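Local atomic coordinates of carbohydrate binding module (Uncultured bacterium, PDB entry 2W3J), a protein that probably binds uronic acid sugars as a calcium-containing carbohydrate binding module of family 35. Residues F30-N35 with L118-S123. Numbering follows the deposited sequence. Where two conformers were deposited one is given.
With CA (calcium ion), chain B; CA (calcium ion), chain C.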
# COMPACT_ATOMS: atom_id res chain seq x y z
N PHE A 30 -4.14 2.10 -10.39
CA PHE A 30 -3.62 1.32 -9.28
C PHE A 30 -2.27 0.80 -9.70
O PHE A 30 -1.90 0.91 -10.88
CB PHE A 30 -4.54 0.12 -8.98
CG PHE A 30 -4.92 -0.69 -10.20
CD1 PHE A 30 -4.10 -1.72 -10.66
CD2 PHE A 30 -6.10 -0.41 -10.89
CE1 PHE A 30 -4.42 -2.49 -11.80
CE2 PHE A 30 -6.44 -1.21 -12.02
CZ PHE A 30 -5.60 -2.23 -12.46
N ILE A 31 -1.53 0.25 -8.74
CA ILE A 31 -0.23 -0.36 -9.03
C ILE A 31 -0.38 -1.84 -9.41
O ILE A 31 -1.02 -2.59 -8.70
CB ILE A 31 0.72 -0.26 -7.82
CG1 ILE A 31 0.94 1.22 -7.44
CG2 ILE A 31 2.04 -0.97 -8.11
CD1 ILE A 31 1.33 2.14 -8.58
N ASP A 32 0.20 -2.22 -10.53
CA ASP A 32 0.20 -3.63 -10.94
C ASP A 32 1.66 -4.05 -11.00
O ASP A 32 2.39 -3.69 -11.92
CB ASP A 32 -0.48 -3.74 -12.32
CG ASP A 32 -0.67 -5.16 -12.79
OD1 ASP A 32 0.06 -6.06 -12.35
OD2 ASP A 32 -1.55 -5.37 -13.66
N THR A 33 2.13 -4.73 -9.95
CA THR A 33 3.56 -5.04 -9.92
C THR A 33 3.87 -6.20 -10.84
O THR A 33 2.97 -6.98 -11.21
CB THR A 33 3.99 -5.52 -8.50
OG1 THR A 33 3.14 -6.60 -8.11
CG2 THR A 33 3.84 -4.42 -7.47
N GLU A 34 5.16 -6.34 -11.18
CA GLU A 34 5.56 -7.59 -11.81
C GLU A 34 5.39 -8.76 -10.83
O GLU A 34 5.21 -8.60 -9.61
CB GLU A 34 6.99 -7.49 -12.34
CG GLU A 34 8.06 -7.78 -11.32
CD GLU A 34 8.19 -6.70 -10.24
OE1 GLU A 34 9.09 -6.86 -9.37
OE2 GLU A 34 7.42 -5.71 -10.26
N ASN A 35 5.40 -9.97 -11.39
CA ASN A 35 5.23 -11.15 -10.57
C ASN A 35 6.60 -11.59 -10.05
O ASN A 35 7.30 -12.41 -10.67
CB ASN A 35 4.58 -12.28 -11.37
CG ASN A 35 3.21 -11.93 -11.86
OD1 ASN A 35 2.51 -11.11 -11.26
ND2 ASN A 35 2.82 -12.53 -12.98
N LEU A 118 2.73 -8.27 -5.65
CA LEU A 118 1.63 -7.72 -4.87
C LEU A 118 0.27 -7.90 -5.55
O LEU A 118 0.19 -8.06 -6.78
CB LEU A 118 1.87 -6.22 -4.64
CG LEU A 118 3.17 -5.86 -3.90
CD1 LEU A 118 3.30 -4.33 -3.76
CD2 LEU A 118 3.13 -6.54 -2.50
N ALA A 119 -0.79 -7.89 -4.75
CA ALA A 119 -2.13 -7.61 -5.26
C ALA A 119 -2.07 -6.24 -5.96
O ALA A 119 -1.12 -5.47 -5.79
CB ALA A 119 -3.13 -7.55 -4.12
N ASN A 120 -3.08 -5.94 -6.77
CA ASN A 120 -3.13 -4.62 -7.40
C ASN A 120 -3.49 -3.64 -6.30
O ASN A 120 -4.52 -3.77 -5.67
CB ASN A 120 -4.21 -4.60 -8.49
CG ASN A 120 -3.82 -5.46 -9.68
OD1 ASN A 120 -2.63 -5.74 -9.90
ND2 ASN A 120 -4.82 -5.82 -10.50
N ILE A 121 -2.64 -2.64 -6.09
CA ILE A 121 -2.83 -1.75 -4.92
C ILE A 121 -3.43 -0.41 -5.36
O ILE A 121 -2.80 0.33 -6.12
CB ILE A 121 -1.52 -1.49 -4.19
CG1 ILE A 121 -0.84 -2.83 -3.80
CG2 ILE A 121 -1.80 -0.57 -2.93
CD1 ILE A 121 -1.74 -3.71 -2.91
N ASP A 122 -4.66 -0.16 -4.92
CA ASP A 122 -5.39 1.06 -5.32
C ASP A 122 -4.89 2.27 -4.52
O ASP A 122 -4.68 3.36 -5.06
CB ASP A 122 -6.88 0.84 -5.06
CG ASP A 122 -7.71 2.05 -5.41
OD1 ASP A 122 -7.35 2.72 -6.42
OD2 ASP A 122 -8.69 2.29 -4.69
N SER A 123 -4.74 2.07 -3.23
CA SER A 123 -4.41 3.20 -2.36
C SER A 123 -4.05 2.69 -0.97
O SER A 123 -4.34 1.54 -0.61
CB SER A 123 -5.65 4.11 -2.22
OG SER A 123 -6.76 3.37 -1.66
CA CA B . 0.66 -7.69 -10.78
CA CA C . -5.76 4.41 -6.95
O HOH W 1 -0.09 -6.42 -8.86
O HOH W 2 1.79 -8.99 -9.08
O HOH W 3 0.92 -9.33 -12.46
O HOH W 4 -1.82 -8.22 -10.82
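N120 OD1 accepts a hydrogen bond from each of waters 1 and 4, both ligands of one calcium ion; water 1 lies 2.8 Å from it and also joins T33 N to L118 O. The ion is bound directly by D32 OD1 at 2.4 Å and by T33 O, so 30-35 supplies its protein ligands while 118-123 acts as second shell. The N120 amide and the D32 carboxylate lie side by side. The N120 side chain also rests against F30, CB 3.6 Å from CD1 and ND2 3.6 Å from CE1, with amide and ring planes 24° apart; W92 meets that ring edge-to-face. T33 OG1, set between backbone N and carbonyl carbon, takes the L118 N-H at 3.0 Å, rather bent at 139°. Its CG2 lies 3.8 Å from L118 CD1. A valine here would probably leave L118 N without this acceptor and water 2 with one anchor fewer. I31 and I121 form an antiparallel hydrogen-bonded pair: I31 N to I121 O is 2.9 Å and nearly straight (170°), and I121 N returns to I31 O at 3.1 Å. This pairing sets a calcium site at each end. D122 O and OD1 bind the second ion, completed by E5, E6, T26 and G29, while OD2 pairs with R58. That protein-held ion is consistent with a structural role; four waters on the other might suit contact with a sugar.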